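Local coordinates for protein lysine/ornithine decarboxylase (Vibrio vulnificus, PDB 2PLJ) that catalyses the pyridoxal-phosphate-dependent decarboxylation of lysine and ornithine, yielding the diamines cadaverine and putrescine, at residues P130-A135 against L153-K158; P56-D61 against P298-V303; A304-Q309 against L374-L379; I197-K202 against R242-L247. All coordinates share one frame; numbering follows the deposited sequence.

Contact 1 of 4, residues P130-A135 against L153-K158; sequences PIKRDA and LNELEK
E155 reaches across to K132 because its CG lies anti to the backbone N (chi1 -162°) and the chain then bends at chi2 (74°), which swings the carboxylate onto the I131-K132 backbone. K132 is bent at chi3 and chi4, and the two turns curl its ammonium group back to the same carboxylate oxygen. E155 OE2 therefore accepts twice. K132 N donates to E155 OE2 at 2.8 Å, on the syn side, with a bent 134° at the hydrogen. The salt bridge from K132 NZ to E155 OE2, at 2.7 Å, uses the anti side, and the two side chains cross at about a right angle. Both segments follow strands of the beta/alpha barrel: 130-133 lead from strand 125-127 into helix 134-143, while 153-158 come after strand 147-150, so the contact joins the loops that follow two successive barrel strands. The side chain of P130 is about 6 Å from the bound cofactor-putrescine adduct. The other oxygen, E155 OE1, is held by K158 NZ at 2.8 Å from above the carboxylate plane, and I131 CD1 adds an apolar neighbour 3.8 Å from E155 OE1. Extended beyond CG, K158 also carries NZ to within 2.7 Å of K132 O, again from above the carbonyl plane. K132 NZ has further acceptors in H129 O and V149 O, and K158 NZ bonds M307 O of the second subunit. At the edge, one water donates to both D134 OD1 and K158 O, 2.7 Å from each.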
# COMPACT_ATOMS: atom_id res chain seq x y z
N PRO A 130 2.54 21.19 -3.45
CA PRO A 130 2.70 22.15 -4.56
C PRO A 130 1.59 22.15 -5.60
O PRO A 130 1.48 23.12 -6.36
CB PRO A 130 4.04 21.74 -5.22
CG PRO A 130 4.76 20.89 -4.16
CD PRO A 130 3.58 20.16 -3.46
N ILE A 131 0.76 21.10 -5.64
CA ILE A 131 -0.22 21.02 -6.74
C ILE A 131 -1.62 20.75 -6.20
O ILE A 131 -1.90 19.65 -5.68
CB ILE A 131 0.15 19.91 -7.76
CG1 ILE A 131 1.58 20.13 -8.28
CG2 ILE A 131 -0.92 19.86 -8.88
CD1 ILE A 131 1.80 21.29 -9.25
N LYS A 132 -2.48 21.76 -6.32
CA LYS A 132 -3.70 21.75 -5.54
C LYS A 132 -4.91 22.03 -6.42
O LYS A 132 -4.87 22.88 -7.33
CB LYS A 132 -3.64 22.82 -4.44
CG LYS A 132 -2.53 22.61 -3.38
CD LYS A 132 -2.25 23.88 -2.53
CE LYS A 132 -1.56 24.98 -3.38
NZ LYS A 132 -0.37 24.48 -4.17
N ARG A 133 -6.00 21.33 -6.13
CA ARG A 133 -7.27 21.68 -6.75
C ARG A 133 -7.83 22.92 -6.03
O ARG A 133 -7.47 23.17 -4.87
CB ARG A 133 -8.26 20.52 -6.62
CG ARG A 133 -7.74 19.27 -7.32
CD ARG A 133 -8.47 18.05 -6.83
NE ARG A 133 -8.11 17.80 -5.44
CZ ARG A 133 -8.32 16.64 -4.81
NH1 ARG A 133 -8.93 15.64 -5.43
NH2 ARG A 133 -7.94 16.50 -3.53
N ASP A 134 -8.71 23.65 -6.70
CA ASP A 134 -9.32 24.82 -6.08
C ASP A 134 -9.87 24.45 -4.69
O ASP A 134 -9.60 25.18 -3.71
CB ASP A 134 -10.39 25.46 -6.97
CG ASP A 134 -10.95 26.72 -6.37
OD1 ASP A 134 -10.17 27.69 -6.17
OD2 ASP A 134 -12.17 26.75 -6.07
N ALA A 135 -10.61 23.34 -4.59
CA ALA A 135 -11.17 22.89 -3.30
C ALA A 135 -10.12 22.71 -2.19
O ALA A 135 -10.37 23.04 -1.03
CB ALA A 135 -12.00 21.61 -3.46
N LEU A 153 3.82 28.56 -12.84
CA LEU A 153 2.90 29.64 -13.15
C LEU A 153 1.44 29.20 -13.20
O LEU A 153 0.54 30.00 -12.88
CB LEU A 153 3.33 30.36 -14.44
CG LEU A 153 4.59 31.23 -14.29
CD1 LEU A 153 5.09 31.76 -15.67
CD2 LEU A 153 4.37 32.41 -13.33
N ASN A 154 1.21 27.96 -13.60
CA ASN A 154 -0.14 27.37 -13.66
C ASN A 154 -0.72 27.35 -12.23
O ASN A 154 -1.86 27.73 -12.00
CB ASN A 154 -0.05 25.98 -14.27
CG ASN A 154 -1.39 25.23 -14.29
OD1 ASN A 154 -1.83 24.68 -13.28
ND2 ASN A 154 -1.98 25.14 -15.49
N GLU A 155 0.09 26.90 -11.29
CA GLU A 155 -0.30 26.91 -9.88
C GLU A 155 -0.50 28.35 -9.35
O GLU A 155 -1.49 28.64 -8.66
CB GLU A 155 0.73 26.17 -9.03
CG GLU A 155 0.19 25.77 -7.65
CD GLU A 155 -0.80 24.58 -7.74
OE1 GLU A 155 -0.93 23.96 -8.84
OE2 GLU A 155 -1.43 24.29 -6.69
N LEU A 156 0.43 29.24 -9.67
CA LEU A 156 0.32 30.63 -9.23
C LEU A 156 -1.04 31.23 -9.62
O LEU A 156 -1.68 31.93 -8.82
CB LEU A 156 1.48 31.48 -9.80
CG LEU A 156 1.46 32.94 -9.32
CD1 LEU A 156 1.73 33.02 -7.81
CD2 LEU A 156 2.44 33.79 -10.16
N GLU A 157 -1.48 30.95 -10.85
CA GLU A 157 -2.75 31.48 -11.38
C GLU A 157 -3.93 31.12 -10.47
O GLU A 157 -4.88 31.90 -10.35
CB GLU A 157 -2.98 30.99 -12.83
CG GLU A 157 -4.20 31.60 -13.56
CD GLU A 157 -5.54 30.93 -13.19
OE1 GLU A 157 -5.57 29.86 -12.53
OE2 GLU A 157 -6.60 31.48 -13.58
N LYS A 158 -3.85 29.94 -9.85
CA LYS A 158 -4.90 29.44 -8.95
C LYS A 158 -5.14 30.37 -7.76
O LYS A 158 -6.18 30.26 -7.09
CB LYS A 158 -4.56 28.03 -8.44
CG LYS A 158 -4.37 27.05 -9.57
CD LYS A 158 -4.25 25.63 -9.02
CE LYS A 158 -3.98 24.66 -10.17
NZ LYS A 158 -3.51 23.34 -9.62
O HOH W 1 -7.90 28.23 -7.58

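Contact 2 of 4, residues P56-D61 against P298-V303; sequences PLLLLD and PAVTSV
A299 starts the pairing with D61: its carbonyl O accepts from D61 N at 2.8 Å, with 171° at the hydrogen. From here strand 300-303 runs antiparallel to strand 57-61, the short axes 160° apart, as part of the mixed sheet that forms the beta-barrel domain; strand 403-407 hydrogen-bonds the other edge of 57-61, so the latter is an interior strand. D61 itself caps helix 62-75 through OD1, which bonds D63 N and also N408. V300 faces L60 as a non-hydrogen-bonded pair and wedges between two leucines. With chi1 at 175° its CG1 points to L58, 3.8 Å from L58 CB, while V300 CG2 meets L60 CD1. T301 comes next, opposite L59 in a hydrogen-bonded pair: L59 N to T301 O is 2.8 Å, and T301 N returns the bond to L59 O. A water donates to L59 O and is hydrogen-bonded to T301 OG1, so this carbonyl has a second partner beside its sheet bond. S302 turns to the same face as V300, where its CB lies 3.7 Å from L58 CD2. V303 is on the other face with L57 and L59, and its CG2 touches L59 CD1 at 4.2 Å, the side chains lying aslant; I46 and V50 of helix 40-53 cover this side. Its backbone closes a hydrogen-bonded pair with L57, V303 N to L57 O and L57 N to V303 O both 2.9 Å. Beyond that pair, P56, which follows a cis peptide bond, sets its CB 3.3 Å from V303 O.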
# COMPACT_ATOMS: atom_id res chain seq x y z
N PRO A 56 -1.43 -8.09 15.30
CA PRO A 56 -0.22 -7.26 15.44
C PRO A 56 -0.51 -5.87 16.02
O PRO A 56 -1.64 -5.38 15.96
CB PRO A 56 0.28 -7.13 13.99
CG PRO A 56 -0.96 -7.20 13.15
CD PRO A 56 -1.99 -8.03 13.94
N LEU A 57 0.54 -5.24 16.56
CA LEU A 57 0.43 -3.94 17.25
C LEU A 57 1.54 -3.03 16.80
O LEU A 57 2.61 -3.51 16.37
CB LEU A 57 0.60 -4.14 18.77
CG LEU A 57 -0.40 -4.99 19.52
CD1 LEU A 57 -0.01 -5.14 20.98
CD2 LEU A 57 -1.83 -4.44 19.36
N LEU A 58 1.32 -1.73 16.95
CA LEU A 58 2.37 -0.72 16.83
C LEU A 58 2.38 0.05 18.17
O LEU A 58 1.37 0.66 18.54
CB LEU A 58 2.06 0.22 15.67
CG LEU A 58 2.15 -0.44 14.29
CD1 LEU A 58 1.52 0.46 13.27
CD2 LEU A 58 3.61 -0.67 13.90
N LEU A 59 3.49 -0.01 18.89
CA LEU A 59 3.60 0.66 20.19
C LEU A 59 4.22 2.05 19.98
O LEU A 59 5.38 2.16 19.60
CB LEU A 59 4.41 -0.17 21.20
CG LEU A 59 3.95 -1.63 21.37
CD1 LEU A 59 4.83 -2.32 22.41
CD2 LEU A 59 2.45 -1.68 21.75
N LEU A 60 3.43 3.07 20.23
CA LEU A 60 3.86 4.46 20.05
C LEU A 60 4.23 5.07 21.40
O LEU A 60 3.41 5.16 22.33
CB LEU A 60 2.71 5.26 19.42
CG LEU A 60 2.84 6.79 19.49
CD1 LEU A 60 4.08 7.21 18.65
CD2 LEU A 60 1.54 7.44 18.96
N ASP A 61 5.49 5.49 21.50
CA ASP A 61 5.98 6.04 22.77
C ASP A 61 6.12 7.57 22.62
O ASP A 61 7.06 8.07 21.95
CB ASP A 61 7.32 5.40 23.15
CG ASP A 61 7.86 5.91 24.50
OD1 ASP A 61 7.22 6.81 25.10
OD2 ASP A 61 8.94 5.41 24.94
N PRO A 298 11.61 6.82 15.18
CA PRO A 298 12.12 6.02 16.32
C PRO A 298 11.09 5.74 17.39
O PRO A 298 11.34 4.94 18.31
CB PRO A 298 13.22 6.92 16.89
CG PRO A 298 13.60 7.86 15.75
CD PRO A 298 12.26 8.14 15.10
N ALA A 299 9.94 6.39 17.29
CA ALA A 299 8.95 6.39 18.38
C ALA A 299 8.01 5.18 18.34
O ALA A 299 7.19 5.02 19.27
CB ALA A 299 8.15 7.70 18.37
N VAL A 300 8.12 4.34 17.32
CA VAL A 300 7.17 3.23 17.18
C VAL A 300 7.92 1.91 17.08
O VAL A 300 8.92 1.81 16.37
CB VAL A 300 6.19 3.42 15.96
CG1 VAL A 300 5.30 2.19 15.76
CG2 VAL A 300 5.36 4.73 16.12
N THR A 301 7.42 0.91 17.81
CA THR A 301 7.94 -0.46 17.75
C THR A 301 6.83 -1.37 17.25
O THR A 301 5.73 -1.31 17.79
CB THR A 301 8.32 -0.88 19.18
OG1 THR A 301 9.29 0.04 19.68
CG2 THR A 301 8.92 -2.32 19.18
N SER A 302 7.11 -2.20 16.25
CA SER A 302 6.06 -3.08 15.73
C SER A 302 6.14 -4.43 16.43
O SER A 302 7.23 -4.85 16.83
CB SER A 302 6.18 -3.28 14.22
OG SER A 302 7.43 -3.91 13.88
N VAL A 303 4.99 -5.07 16.57
CA VAL A 303 4.91 -6.38 17.19
C VAL A 303 4.02 -7.24 16.30
O VAL A 303 2.84 -6.90 16.07
CB VAL A 303 4.32 -6.32 18.65
CG1 VAL A 303 4.31 -7.72 19.28
CG2 VAL A 303 5.09 -5.32 19.51
O HOH W 2 8.02 2.24 20.81

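Contact 3 of 4, residues A304-Q309 against L374-L379; sequences ASVMGQ and LNNGDL
A type II beta turn, N375 to D378, docks on residues 304-309 of the bulged strand 300-312, with V306 gripped by G377 and D378. G377 N gives a straight bond to V306 O, 2.7 Å long with 166° at the hydrogen, and lies in the carbonyl plane on a lone pair. V306 N donates in turn to D378 O at 3.0 Å, again in the carbonyl plane but more bent. G377 has phi 88°, a backbone that would press a CB against the preceding carbonyl. V306 CG2 lies 3.4 Å from D378 O, on the side toward L374, and touches L374 CD1 at 4.0 Å, the two side chains crossing at about a right angle. Further along, where M307 and G308 both face Y319 in a classic beta bulge, the strand delivers Q309. Its chi1 of 53° puts CG between the backbone N and the carbonyl carbon, and the extended chain takes NE2 to two acceptors. N376 OD1, 3.1 Å from Q309 NE2, lies close to the plane of the glutamine amide, although the donor stands well above the carbonyl plane of N376. L374 O, at 2.9 Å from Q309 NE2, is met with a smaller tilt. At the far end S305 CB packs on L379 CD2 at 3.7 Å, where strand 379-382 takes up the antiparallel pairing. N376 ND2 bonds N154 of the second subunit, and K373 holds Q309 OE1. With both ends of its amide engaged, Q309 is probably fixed in rotation, and its bond to N376 OD1 probably helps to orient that amide toward N154 of the second subunit.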
# COMPACT_ATOMS: atom_id res chain seq x y z
N ALA A 304 4.59 -8.31 15.77
CA ALA A 304 3.80 -9.30 15.01
C ALA A 304 3.96 -10.66 15.63
O ALA A 304 4.90 -10.90 16.38
CB ALA A 304 4.27 -9.34 13.54
N SER A 305 3.02 -11.55 15.33
CA SER A 305 3.06 -12.90 15.86
C SER A 305 3.06 -13.92 14.74
O SER A 305 2.59 -13.66 13.62
CB SER A 305 1.92 -13.13 16.85
OG SER A 305 0.70 -13.44 16.20
N VAL A 306 3.60 -15.10 15.04
CA VAL A 306 3.73 -16.18 14.06
C VAL A 306 2.38 -16.94 13.98
O VAL A 306 1.94 -17.53 14.97
CB VAL A 306 4.85 -17.18 14.46
CG1 VAL A 306 4.89 -18.34 13.50
CG2 VAL A 306 6.20 -16.48 14.53
N MET A 307 1.77 -16.93 12.80
CA MET A 307 0.51 -17.66 12.53
C MET A 307 0.72 -19.14 12.23
O MET A 307 -0.10 -19.99 12.60
CB MET A 307 -0.25 -17.00 11.37
CG MET A 307 -0.64 -15.54 11.63
SD MET A 307 -1.88 -14.96 10.45
CE MET A 307 -1.16 -15.39 8.86
N GLY A 308 1.83 -19.43 11.55
CA GLY A 308 2.21 -20.80 11.21
C GLY A 308 3.60 -20.79 10.61
O GLY A 308 4.29 -19.75 10.57
N GLN A 309 4.00 -21.95 10.13
CA GLN A 309 5.38 -22.15 9.71
C GLN A 309 5.55 -23.44 8.92
O GLN A 309 4.80 -24.40 9.11
CB GLN A 309 6.30 -22.16 10.93
CG GLN A 309 5.91 -23.15 12.05
CD GLN A 309 6.85 -23.06 13.23
OE1 GLN A 309 7.96 -23.59 13.20
NE2 GLN A 309 6.40 -22.40 14.28
N LEU A 374 11.15 -20.67 16.49
CA LEU A 374 9.94 -20.06 17.04
C LEU A 374 8.74 -21.00 16.97
O LEU A 374 8.62 -21.78 16.01
CB LEU A 374 9.59 -18.80 16.25
CG LEU A 374 10.70 -17.74 16.16
CD1 LEU A 374 10.17 -16.61 15.29
CD2 LEU A 374 11.12 -17.27 17.55
N ASN A 375 7.88 -20.93 17.98
CA ASN A 375 6.58 -21.58 17.96
C ASN A 375 5.50 -20.65 17.40
O ASN A 375 5.65 -19.41 17.46
CB ASN A 375 6.18 -21.96 19.39
CG ASN A 375 7.14 -22.94 20.03
OD1 ASN A 375 7.51 -22.78 21.19
ND2 ASN A 375 7.52 -23.97 19.29
N ASN A 376 4.41 -21.22 16.91
CA ASN A 376 3.27 -20.38 16.55
C ASN A 376 2.88 -19.56 17.76
O ASN A 376 2.90 -20.07 18.91
CB ASN A 376 2.07 -21.20 16.06
CG ASN A 376 2.36 -21.98 14.78
OD1 ASN A 376 3.35 -21.72 14.08
ND2 ASN A 376 1.50 -22.95 14.48
N GLY A 377 2.53 -18.30 17.50
CA GLY A 377 2.23 -17.32 18.53
C GLY A 377 3.42 -16.53 19.05
O GLY A 377 3.23 -15.50 19.72
N ASP A 378 4.65 -16.98 18.76
CA ASP A 378 5.85 -16.21 19.17
C ASP A 378 5.94 -14.86 18.45
O ASP A 378 5.42 -14.70 17.34
CB ASP A 378 7.15 -16.98 18.97
CG ASP A 378 7.41 -17.99 20.11
OD1 ASP A 378 6.81 -17.84 21.20
OD2 ASP A 378 8.24 -18.92 19.90
N LEU A 379 6.64 -13.92 19.07
CA LEU A 379 6.66 -12.51 18.59
C LEU A 379 7.92 -12.09 17.84
O LEU A 379 9.05 -12.46 18.21
CB LEU A 379 6.41 -11.56 19.76
CG LEU A 379 5.18 -11.85 20.62
CD1 LEU A 379 5.03 -10.78 21.70
CD2 LEU A 379 3.93 -11.97 19.76

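Contact 4 of 4, residues I197-K202 against R242-L247; sequences IIETAK and RGLPAL
K202 of helix 191-203 lies over L244, in the loop that links helix 223-241 to strand 249-251 on the outside of the beta/alpha barrel. At its base, K202 CB is 4.0 Å from L244 CD2. CG stands anti to the backbone N (chi1 -173°) and the chain stays extended, running obliquely across the leucine; K202 CD then approaches L244 CD2 to 3.4 Å, tighter than usual van der Waals contact. The same K202 CD touches P245 CD at 4.2 Å, and NZ at the tip ends 3.5 Å from G243 O. That carbonyl belongs to the residue which, with positive phi, closes helix 223-241 in a Schellman motif. A turn back along helix 191-203, E199 OE1 meets R242 NH1 at 3.2 Å, near the guanidinium plane. This salt bridge contains a weak hydrogen bond, and the carboxylate is turned 85° to the guanidinium. Beneath these charged side chains, L244 CD1 rests 4.0 Å from I198 CG2, with V239 of helix 223-241 beside both residues. Deeper toward strand 207-212, I198 and L247 meet tip to tip, CD1 to CD1, at 4.0 Å.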
# COMPACT_ATOMS: atom_id res chain seq x y z
N ILE A 197 8.33 33.55 -11.45
CA ILE A 197 7.16 33.39 -10.61
C ILE A 197 6.99 34.59 -9.65
O ILE A 197 5.88 35.11 -9.46
CB ILE A 197 7.22 32.06 -9.82
CG1 ILE A 197 7.02 30.88 -10.79
CG2 ILE A 197 6.15 32.02 -8.73
CD1 ILE A 197 7.39 29.51 -10.20
N ILE A 198 8.10 35.05 -9.08
CA ILE A 198 8.06 36.12 -8.08
C ILE A 198 7.68 37.46 -8.75
O ILE A 198 6.83 38.21 -8.24
CB ILE A 198 9.36 36.18 -7.26
CG1 ILE A 198 9.50 34.93 -6.37
CG2 ILE A 198 9.42 37.45 -6.39
CD1 ILE A 198 10.87 34.71 -5.80
N GLU A 199 8.27 37.72 -9.91
CA GLU A 199 7.90 38.90 -10.69
C GLU A 199 6.42 38.88 -11.13
O GLU A 199 5.75 39.93 -11.11
CB GLU A 199 8.84 39.09 -11.89
CG GLU A 199 8.92 40.53 -12.35
CD GLU A 199 10.08 40.79 -13.31
OE1 GLU A 199 11.12 40.07 -13.21
OE2 GLU A 199 9.96 41.71 -14.15
N THR A 200 5.92 37.69 -11.52
CA THR A 200 4.52 37.53 -11.93
C THR A 200 3.57 37.72 -10.74
O THR A 200 2.52 38.37 -10.88
CB THR A 200 4.27 36.19 -12.67
OG1 THR A 200 5.17 36.09 -13.77
CG2 THR A 200 2.86 36.11 -13.20
N ALA A 201 3.96 37.20 -9.57
CA ALA A 201 3.17 37.39 -8.35
C ALA A 201 3.01 38.88 -8.04
O ALA A 201 1.94 39.34 -7.65
CB ALA A 201 3.82 36.65 -7.17
N LYS A 202 4.08 39.66 -8.25
CA LYS A 202 3.98 41.11 -8.02
C LYS A 202 2.96 41.75 -8.98
O LYS A 202 2.12 42.55 -8.56
CB LYS A 202 5.33 41.82 -8.14
CG LYS A 202 5.23 43.30 -7.72
CD LYS A 202 6.48 44.08 -8.06
CE LYS A 202 6.36 45.53 -7.57
NZ LYS A 202 7.72 46.12 -7.35
N ARG A 242 16.33 43.28 -8.29
CA ARG A 242 15.30 43.56 -9.29
C ARG A 242 14.24 44.56 -8.80
O ARG A 242 13.30 44.87 -9.53
CB ARG A 242 14.62 42.26 -9.74
CG ARG A 242 15.51 41.39 -10.61
CD ARG A 242 14.71 40.24 -11.19
NE ARG A 242 15.54 39.31 -11.96
CZ ARG A 242 15.06 38.36 -12.75
NH1 ARG A 242 13.75 38.20 -12.91
NH2 ARG A 242 15.89 37.55 -13.39
N GLY A 243 14.39 45.05 -7.57
CA GLY A 243 13.44 46.00 -7.00
C GLY A 243 12.11 45.40 -6.56
O GLY A 243 11.12 46.12 -6.38
N LEU A 244 12.07 44.08 -6.39
CA LEU A 244 10.86 43.37 -5.96
C LEU A 244 10.80 43.32 -4.42
O LEU A 244 11.83 43.51 -3.76
CB LEU A 244 10.82 41.96 -6.57
CG LEU A 244 10.69 41.81 -8.09
CD1 LEU A 244 11.10 40.42 -8.54
CD2 LEU A 244 9.29 42.16 -8.58
N PRO A 245 9.60 43.09 -3.84
CA PRO A 245 9.54 43.00 -2.37
C PRO A 245 10.51 41.93 -1.82
O PRO A 245 10.54 40.82 -2.34
CB PRO A 245 8.09 42.59 -2.10
CG PRO A 245 7.33 43.02 -3.30
CD PRO A 245 8.27 42.96 -4.47
N ALA A 246 11.28 42.29 -0.79
CA ALA A 246 12.24 41.36 -0.18
C ALA A 246 11.54 40.17 0.46
O ALA A 246 10.46 40.33 1.06
CB ALA A 246 13.10 42.09 0.87
N LEU A 247 12.14 38.99 0.33
CA LEU A 247 11.53 37.75 0.86
C LEU A 247 11.80 37.58 2.35
O LEU A 247 12.94 37.81 2.82
CB LEU A 247 12.01 36.53 0.08
CG LEU A 247 11.81 36.60 -1.43
CD1 LEU A 247 12.10 35.23 -2.06
CD2 LEU A 247 10.40 37.09 -1.80

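Overall arrangement
Contacts 1 and 4 belong to the beta/alpha barrel, with centres 18 Å apart, and touch where L153 and L156 of helix 153-157 pack on T200 of helix 191-203. Contacts 2 and 3 share strand 300-312 in the mixed sheet, 18 Å between centres, and lie across the chain's centre from the first pair; contacts 3 and 4 are 62 Å apart. Along the chain, the pairing of 56-61 with 298-303 encloses contacts 1 and 4 in series, so the barrel is inserted between two neighbouring strands of the sheet; contact 3 follows. Although contacts 1 and 3 are 50 Å apart within one chain, contact 1 meets contact 3 of the second subunit, joining barrel to sheet across the dimer.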